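Local atomic coordinates of endo-1,4-beta-xylanase 1 (Hypocrea jecorina, PDB entry 1XYN), a protein that hydrolyses internal beta-1,4-xylosidic linkages in the main chain of xylan, a plant cell wall hemicellulose, releasing xylooligosaccharides and xylose. Residues Q7-G12 with D33-V38; S55-T60 with G167-A172; T103-T108 with I125-S130. One frame throughout, in Å; residues are numbered along the deposited sequence.

Interaction 1 (Q7-G12 with D33-V38); sequences QNYQTG and DFVVGV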
loop_
_atom_site.group_PDB
_atom_site.type_symbol
_atom_site.label_atom_id
_atom_site.label_comp_id
_atom_site.label_asym_id
_atom_site.label_seq_id
_atom_site.Cartn_x
_atom_site.Cartn_y
_atom_site.Cartn_z
ATOM N N GLN A 7 -14.781 10.932 -2.277
ATOM C CA GLN A 7 -13.573 10.151 -2.095
ATOM C C GLN A 7 -12.961 10.590 -0.779
ATOM O O GLN A 7 -12.559 11.744 -0.634
ATOM C CB GLN A 7 -12.606 10.415 -3.257
ATOM C CG GLN A 7 -11.210 9.817 -3.097
ATOM C CD GLN A 7 -11.218 8.328 -2.782
ATOM O OE1 GLN A 7 -10.278 7.816 -2.171
ATOM N NE2 GLN A 7 -12.269 7.628 -3.196
ATOM N N ASN A 8 -12.942 9.690 0.196
ATOM C CA ASN A 8 -12.364 10.013 1.492
ATOM C C ASN A 8 -11.488 8.883 2.017
ATOM O O ASN A 8 -11.948 7.999 2.746
ATOM C CB ASN A 8 -13.449 10.359 2.505
ATOM C CG ASN A 8 -12.878 10.911 3.796
ATOM O OD1 ASN A 8 -11.659 11.039 3.953
ATOM N ND2 ASN A 8 -13.761 11.264 4.723
ATOM N N TYR A 9 -10.210 8.943 1.655
ATOM C CA TYR A 9 -9.239 7.941 2.057
ATOM C C TYR A 9 -8.103 8.622 2.801
ATOM O O TYR A 9 -7.624 9.670 2.387
ATOM C CB TYR A 9 -8.709 7.216 0.813
ATOM C CG TYR A 9 -7.638 6.189 1.078
ATOM C CD1 TYR A 9 -7.972 4.878 1.404
ATOM C CD2 TYR A 9 -6.286 6.525 0.986
ATOM C CE1 TYR A 9 -6.988 3.920 1.634
ATOM C CE2 TYR A 9 -5.293 5.577 1.216
ATOM C CZ TYR A 9 -5.652 4.277 1.539
ATOM O OH TYR A 9 -4.675 3.337 1.779
ATOM N N GLN A 10 -7.699 8.038 3.920
ATOM C CA GLN A 10 -6.610 8.578 4.725
ATOM C C GLN A 10 -6.130 7.535 5.719
ATOM O O GLN A 10 -6.924 6.744 6.217
ATOM C CB GLN A 10 -7.009 9.894 5.414
ATOM C CG GLN A 10 -8.433 9.961 5.922
ATOM C CD GLN A 10 -8.766 11.329 6.501
ATOM O OE1 GLN A 10 -8.190 11.745 7.507
ATOM N NE2 GLN A 10 -9.698 12.033 5.868
ATOM N N THR A 11 -4.821 7.521 5.964
ATOM C CA THR A 11 -4.190 6.550 6.852
ATOM C C THR A 11 -3.638 7.081 8.177
ATOM O O THR A 11 -3.371 6.304 9.091
ATOM C CB THR A 11 -3.072 5.782 6.110
ATOM O OG1 THR A 11 -2.190 6.713 5.467
ATOM C CG2 THR A 11 -3.669 4.867 5.054
ATOM N N GLY A 12 -3.463 8.394 8.295
ATOM C CA GLY A 12 -2.950 8.927 9.540
ATOM C C GLY A 12 -2.628 10.403 9.485
ATOM O O GLY A 12 -2.798 11.043 8.451
ATOM N N ASP A 33 -0.210 8.746 3.482
ATOM C CA ASP A 33 -0.971 8.966 2.263
ATOM C C ASP A 33 -2.467 9.057 2.513
ATOM O O ASP A 33 -3.021 8.343 3.353
ATOM C CB ASP A 33 -0.681 7.831 1.264
ATOM C CG ASP A 33 -1.368 8.033 -0.089
ATOM O OD1 ASP A 33 -1.404 9.182 -0.580
ATOM O OD2 ASP A 33 -1.862 7.037 -0.669
ATOM N N PHE A 34 -3.111 9.927 1.747
ATOM C CA PHE A 34 -4.544 10.138 1.817
ATOM C C PHE A 34 -5.001 10.594 0.431
ATOM O O PHE A 34 -4.250 11.253 -0.300
ATOM C CB PHE A 34 -4.875 11.216 2.856
ATOM C CG PHE A 34 -4.351 12.583 2.507
ATOM C CD1 PHE A 34 -3.056 12.950 2.831
ATOM C CD2 PHE A 34 -5.153 13.499 1.838
ATOM C CE1 PHE A 34 -2.561 14.216 2.491
ATOM C CE2 PHE A 34 -4.667 14.765 1.493
ATOM C CZ PHE A 34 -3.368 15.119 1.822
ATOM N N VAL A 35 -6.208 10.194 0.053
ATOM C CA VAL A 35 -6.781 10.579 -1.229
ATOM C C VAL A 35 -8.195 11.081 -0.959
ATOM O O VAL A 35 -9.076 10.290 -0.619
ATOM C CB VAL A 35 -6.882 9.374 -2.204
ATOM C CG1 VAL A 35 -7.325 9.855 -3.587
ATOM C CG2 VAL A 35 -5.566 8.623 -2.281
ATOM N N VAL A 36 -8.410 12.392 -1.077
ATOM C CA VAL A 36 -9.739 12.956 -0.850
ATOM C C VAL A 36 -10.169 13.798 -2.039
ATOM O O VAL A 36 -9.342 14.411 -2.711
ATOM C CB VAL A 36 -9.791 13.874 0.389
ATOM C CG1 VAL A 36 -9.489 13.098 1.655
ATOM C CG2 VAL A 36 -8.842 15.051 0.210
ATOM N N GLY A 37 -11.473 13.872 -2.261
ATOM C CA GLY A 37 -11.988 14.666 -3.358
ATOM C C GLY A 37 -13.422 14.282 -3.623
ATOM O O GLY A 37 -13.959 13.394 -2.959
ATOM N N VAL A 38 -14.042 14.939 -4.593
ATOM C CA VAL A 38 -15.435 14.661 -4.933
ATOM C C VAL A 38 -15.625 14.441 -6.429
ATOM O O VAL A 38 -14.845 14.923 -7.243
ATOM C CB VAL A 38 -16.380 15.795 -4.441
ATOM C CG1 VAL A 38 -16.239 15.976 -2.934
ATOM C CG2 VAL A 38 -16.098 17.097 -5.174
#

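Interaction 2 (S55-T60 with G167-A172); sequences SVNSGT and GGSGSA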
loop_
_atom_site.group_PDB
_atom_site.type_symbol
_atom_site.label_atom_id
_atom_site.label_comp_id
_atom_site.label_asym_id
_atom_site.label_seq_id
_atom_site.Cartn_x
_atom_site.Cartn_y
_atom_site.Cartn_z
ATOM N N SER A 55 -1.937 24.434 -2.408
ATOM C CA SER A 55 -0.617 24.778 -1.901
ATOM C C SER A 55 0.019 23.589 -1.184
ATOM O O SER A 55 -0.645 22.879 -0.430
ATOM C CB SER A 55 -0.732 25.969 -0.953
ATOM O OG SER A 55 0.541 26.391 -0.506
ATOM N N VAL A 56 1.298 23.349 -1.462
ATOM C CA VAL A 56 2.037 22.250 -0.845
ATOM C C VAL A 56 3.256 22.862 -0.149
ATOM O O VAL A 56 4.251 23.205 -0.794
ATOM C CB VAL A 56 2.462 21.192 -1.911
ATOM C CG1 VAL A 56 3.258 20.064 -1.278
ATOM C CG2 VAL A 56 1.232 20.623 -2.594
ATOM N N ASN A 57 3.149 23.045 1.166
ATOM C CA ASN A 57 4.226 23.642 1.946
ATOM C C ASN A 57 5.476 22.767 1.962
ATOM O O ASN A 57 6.595 23.278 1.899
ATOM C CB ASN A 57 3.758 23.920 3.382
ATOM C CG ASN A 57 2.567 24.869 3.443
ATOM O OD1 ASN A 57 1.464 24.479 3.830
ATOM N ND2 ASN A 57 2.789 26.121 3.070
ATOM N N SER A 58 5.273 21.452 2.017
ATOM C CA SER A 58 6.369 20.493 2.051
ATOM C C SER A 58 5.830 19.119 1.693
ATOM O O SER A 58 4.617 18.917 1.692
ATOM C CB SER A 58 6.962 20.433 3.463
ATOM O OG SER A 58 6.034 19.877 4.388
ATOM N N GLY A 59 6.724 18.171 1.414
ATOM C CA GLY A 59 6.303 16.820 1.064
ATOM C C GLY A 59 5.715 16.665 -0.331
ATOM O O GLY A 59 5.838 17.559 -1.164
ATOM N N THR A 60 5.064 15.529 -0.581
ATOM C CA THR A 60 4.442 15.236 -1.875
ATOM C C THR A 60 2.981 15.690 -1.927
ATOM O O THR A 60 2.209 15.409 -1.006
ATOM C CB THR A 60 4.458 13.720 -2.172
ATOM O OG1 THR A 60 5.797 13.226 -2.052
ATOM C CG2 THR A 60 3.929 13.435 -3.577
ATOM N N GLY A 167 4.115 13.128 3.747
ATOM C CA GLY A 167 5.392 13.736 4.073
ATOM C C GLY A 167 5.430 15.231 4.330
ATOM O O GLY A 167 6.507 15.830 4.309
ATOM N N GLY A 168 4.282 15.845 4.582
ATOM C CA GLY A 168 4.284 17.272 4.845
ATOM C C GLY A 168 2.920 17.900 5.042
ATOM O O GLY A 168 1.947 17.220 5.369
ATOM N N SER A 169 2.860 19.208 4.821
ATOM C CA SER A 169 1.626 19.963 4.971
ATOM C C SER A 169 1.243 20.745 3.709
ATOM O O SER A 169 2.039 20.884 2.764
ATOM C CB SER A 169 1.741 20.920 6.159
ATOM O OG SER A 169 2.791 21.858 5.975
ATOM N N GLY A 170 0.006 21.231 3.698
ATOM C CA GLY A 170 -0.493 22.000 2.579
ATOM C C GLY A 170 -1.986 22.176 2.721
ATOM O O GLY A 170 -2.577 21.726 3.705
ATOM N N SER A 171 -2.603 22.813 1.732
ATOM C CA SER A 171 -4.041 23.039 1.739
ATOM C C SER A 171 -4.563 23.188 0.311
ATOM O O SER A 171 -3.807 23.510 -0.601
ATOM C CB SER A 171 -4.390 24.281 2.567
ATOM O OG SER A 171 -3.829 25.449 2.006
ATOM N N ALA A 172 -5.861 22.959 0.132
ATOM C CA ALA A 172 -6.501 23.045 -1.176
ATOM C C ALA A 172 -8.011 23.289 -1.061
ATOM O O ALA A 172 -8.684 22.707 -0.210
ATOM C CB ALA A 172 -6.237 21.758 -1.967
#

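Interaction 3 (T103-T108 with I125-S130); sequences TIWENT and ISVRNS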
loop_
_atom_site.group_PDB
_atom_site.type_symbol
_atom_site.label_atom_id
_atom_site.label_comp_id
_atom_site.label_asym_id
_atom_site.label_seq_id
_atom_site.Cartn_x
_atom_site.Cartn_y
_atom_site.Cartn_z
ATOM N N THR A 103 3.008 13.816 -20.116
ATOM C CA THR A 103 3.850 12.647 -20.323
ATOM C C THR A 103 3.065 11.470 -19.740
ATOM O O THR A 103 2.580 11.518 -18.609
ATOM C CB THR A 103 5.248 12.782 -19.666
ATOM O OG1 THR A 103 5.118 12.826 -18.244
ATOM C CG2 THR A 103 5.930 14.053 -20.138
ATOM N N ILE A 104 2.856 10.454 -20.558
ATOM C CA ILE A 104 2.105 9.286 -20.139
ATOM C C ILE A 104 3.036 8.242 -19.541
ATOM O O ILE A 104 4.132 8.028 -20.048
ATOM C CB ILE A 104 1.328 8.707 -21.330
ATOM C CG1 ILE A 104 0.400 9.788 -21.895
ATOM C CG2 ILE A 104 0.541 7.465 -20.921
ATOM C CD1 ILE A 104 -0.300 9.389 -23.172
ATOM N N TRP A 105 2.608 7.647 -18.428
ATOM C CA TRP A 105 3.367 6.614 -17.729
ATOM C C TRP A 105 2.467 5.422 -17.464
ATOM O O TRP A 105 1.246 5.548 -17.409
ATOM C CB TRP A 105 3.854 7.098 -16.352
ATOM C CG TRP A 105 4.708 8.306 -16.349
ATOM C CD1 TRP A 105 4.316 9.592 -16.601
ATOM C CD2 TRP A 105 6.096 8.365 -16.019
ATOM N NE1 TRP A 105 5.373 10.451 -16.436
ATOM C CE2 TRP A 105 6.483 9.728 -16.081
ATOM C CE3 TRP A 105 7.054 7.402 -15.671
ATOM C CZ2 TRP A 105 7.792 10.155 -15.809
ATOM C CZ3 TRP A 105 8.356 7.823 -15.395
ATOM C CH2 TRP A 105 8.710 9.195 -15.468
ATOM N N GLU A 106 3.079 4.257 -17.325
ATOM C CA GLU A 106 2.352 3.045 -16.986
ATOM C C GLU A 106 3.142 2.491 -15.813
ATOM O O GLU A 106 4.377 2.488 -15.826
ATOM C CB GLU A 106 2.315 2.029 -18.127
ATOM C CG GLU A 106 1.692 0.688 -17.691
ATOM C CD GLU A 106 1.262 -0.212 -18.848
ATOM O OE1 GLU A 106 2.043 -0.381 -19.810
ATOM O OE2 GLU A 106 0.136 -0.759 -18.792
ATOM N N ASN A 107 2.429 2.053 -14.785
ATOM C CA ASN A 107 3.071 1.519 -13.601
ATOM C C ASN A 107 2.257 0.349 -13.109
ATOM O O ASN A 107 1.138 0.128 -13.569
ATOM C CB ASN A 107 3.147 2.602 -12.520
ATOM C CG ASN A 107 3.950 2.165 -11.313
ATOM O OD1 ASN A 107 4.886 1.369 -11.427
ATOM N ND2 ASN A 107 3.601 2.695 -10.149
ATOM N N THR A 108 2.839 -0.430 -12.210
ATOM C CA THR A 108 2.152 -1.578 -11.664
ATOM C C THR A 108 2.238 -1.524 -10.143
ATOM O O THR A 108 3.258 -1.137 -9.573
ATOM C CB THR A 108 2.748 -2.896 -12.203
ATOM O OG1 THR A 108 2.783 -2.847 -13.635
ATOM C CG2 THR A 108 1.902 -4.091 -11.774
ATOM N N ILE A 125 -1.039 6.922 -15.991
ATOM C CA ILE A 125 -0.891 8.286 -15.523
ATOM C C ILE A 125 -0.551 9.276 -16.623
ATOM O O ILE A 125 0.260 8.993 -17.493
ATOM C CB ILE A 125 0.207 8.363 -14.422
ATOM C CG1 ILE A 125 -0.067 7.340 -13.315
ATOM C CG2 ILE A 125 0.299 9.775 -13.848
ATOM C CD1 ILE A 125 1.067 7.194 -12.310
ATOM N N SER A 126 -1.183 10.442 -16.564
ATOM C CA SER A 126 -0.937 11.522 -17.512
ATOM C C SER A 126 -0.491 12.701 -16.654
ATOM O O SER A 126 -1.293 13.260 -15.923
ATOM C CB SER A 126 -2.226 11.901 -18.262
ATOM O OG SER A 126 -2.632 10.923 -19.213
ATOM N N VAL A 127 0.790 13.055 -16.706
ATOM C CA VAL A 127 1.296 14.177 -15.919
ATOM C C VAL A 127 1.493 15.436 -16.763
ATOM O O VAL A 127 2.341 15.472 -17.657
ATOM C CB VAL A 127 2.624 13.828 -15.215
ATOM C CG1 VAL A 127 3.082 14.994 -14.350
ATOM C CG2 VAL A 127 2.471 12.564 -14.381
ATOM N N ARG A 128 0.709 16.469 -16.468
ATOM C CA ARG A 128 0.778 17.736 -17.189
ATOM C C ARG A 128 2.151 18.385 -17.076
ATOM O O ARG A 128 2.675 18.561 -15.975
ATOM C CB ARG A 128 -0.296 18.684 -16.673
ATOM C CG ARG A 128 -0.404 19.957 -17.458
ATOM C CD ARG A 128 -1.522 20.817 -16.927
ATOM N NE ARG A 128 -1.736 21.995 -17.765
ATOM C CZ ARG A 128 -2.644 22.081 -18.735
ATOM N NH1 ARG A 128 -3.442 21.053 -19.004
ATOM N NH2 ARG A 128 -2.751 23.200 -19.438
ATOM N N ASN A 129 2.724 18.765 -18.216
ATOM C CA ASN A 129 4.051 19.382 -18.239
ATOM C C ASN A 129 4.043 20.819 -17.742
ATOM O O ASN A 129 5.076 21.350 -17.343
ATOM C CB ASN A 129 4.683 19.283 -19.640
ATOM C CG ASN A 129 4.952 17.833 -20.071
ATOM O OD1 ASN A 129 5.109 16.945 -19.238
ATOM N ND2 ASN A 129 4.998 17.600 -21.375
ATOM N N SER A 130 2.875 21.449 -17.772
ATOM C CA SER A 130 2.737 22.818 -17.277
ATOM C C SER A 130 1.643 22.809 -16.211
ATOM O O SER A 130 0.469 23.029 -16.520
ATOM C CB SER A 130 2.364 23.770 -18.412
ATOM O OG SER A 130 3.377 23.796 -19.397
#

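Interaction 1 (Q7-G12 with D33-V38)
Q7 and G37 exchange both of their backbone polar groups: Q7 N reaches G37 O at 2.7 Å, and G37 N returns to Q7 O at 2.9 Å. Two residues on, Y9 and V35 make the same reciprocal pair, with V35 N bonding to Y9 O at 2.8 Å, as the antiparallel strands 7-10 and 34-38 zip together. N8 and V36 between them are a non-hydrogen-bonded pair, and there Q7 O takes a second partner, V36 CA, in a CA-H...O contact of 3.1 Å. At the strand end T11 holds D33 O twice: OG1, placed between backbone N and carbonyl carbon (chi1 51°), bonds to a lone pair of D33 O in the carbonyl plane at 2.8 Å, and T11 N adds a weak bond.

On the face that carries N8, Q10 and V36, one amide donates to the other. Q10 NE2 bonds to an in-plane lone pair of N8 OD1 at 2.9 Å, with V36 CG1 beside that oxygen. On the other side Y9 CD2 meets V35 CG2 at 3.9 Å. Q7 lays CB on the backbone of G37 and CG on that of V35, and its side chain also touches Y158, which probably binds substrate. With an alanine in place of Q7 the cover given by its longer side chain would go, and a gap would probably open between V35 and Y158.

T11 steadies the backbone of D33, whose carboxylate lies close to that of E164, the predicted proton donor, consistent with a place for this strand pair at the catalytic cleft.

Interaction 2 (S55-T60 with G167-A172)
S58 turns its OG between its own backbone N and carbonyl carbon (chi1 67°), which brings the hydroxyl against G168 CA at 3.2 Å and makes it the acceptor for S169 N at 3.3 Å. N57 has CG anti to the carbonyl carbon (chi1 -60°), and that swing lays OD1 alongside G170 CA at 3.4 Å, with N57 CB near the S169 hydroxyl. S169 O receives two weak bonds, from N57 N and S58 N. Further along, the regular ladder takes over: S55 N bonds to S171 O at 2.8 Å, nearly along the C=O axis, and S171 N returns to S55 O at 2.9 Å.

This is where the family 11 jelly roll passes from one sheet to the other. Strands 48-56 and 168-177 are neighbours in the five-stranded antiparallel sheet, while T60 already pairs with W166 in the second sheet. G167 and G168 together face T30 as a G1 beta bulge.

Glycine suits the close approach of the chains: a CB on G170 would come within 2.3 Å of S55 O, and one on G168 would run into S58 O. V56 points to the opposite face from S55, and the nearest atom of its side chain is about 6 Å from the bound calcium ion, whose ligands include D81 and H83.

Interaction 3 (T103-T108 with I125-S130)
W105 and I125 form one hydrogen-bonded antiparallel pair, T103 and V127 the next, and these two rungs are the tight part of the contact. W105 N donates to I125 O at 2.9 Å in the carbonyl plane, and I125 N answers to W105 O at 3.0 Å in a nearly straight bond (172°). The bond from V127 N to T103 O is nearly straight too. Between the rungs I104 CA comes to 3.2 Å from I125 O, a CA-H...O contact that gives this oxygen a second partner.

The indole is set by its own strand. With CG anti to the carbonyl carbon (chi1 -58°), the ring of W105 folds back along the strand until NE1 bonds to T103 OG1 at 3.0 Å, the hydroxyl sitting 28° out of the ring plane. V127 CG2 then reaches the pyrrole part obliquely, 4.1 Å from W105 CD1. I125 on this same face touches Y77, which probably binds substrate. On the opposite face, the one shared with S126, I104 packs on L149 and L151, and S126 OG is hydrogen-bonded to W146 and H142 of helix 139-148.

Beyond V127 the contact loosens. N129 is exposed, and its OD1 comes nearest, 3.1 Å from the T103 methyl CG2, a contact with no hydrogen bond in it. R128 makes no contact with 103-108 but is buried, with NE bonding to S130 O, NH1 to Y102 OH and NH2 to D98 O. At the other end the strands lead into the thumb loop of this family, which carries P113.

The chemistry is thus layered: backbone bonds join the strands, W105, I125 and V127 give one face a largely apolar surface next to Y77, consistent with a place along the substrate groove, and the reverse face is tied to the helix by S126.

All three contacts are antiparallel strand pairings, but they sit differently in the jelly roll. Interactions 1 and 3 reach the same curled nine-strand sheet, on opposite sides of the chain's centre with centres about 21 Å apart, and both are partly buried and close to residues that probably bind substrate. Interaction 2 lies at the surface in the five-stranded sheet, about 14 Å between centres from interaction 1. Side chains follow place: interaction 1 mixes valine and tyrosine with a threonine hydroxyl and paired amides, interaction 3 packs tryptophan, isoleucine and valine, and interaction 2 relies on glycines and serines, with weak bonds where the chain leaves the sheet. No two of the three touch each other.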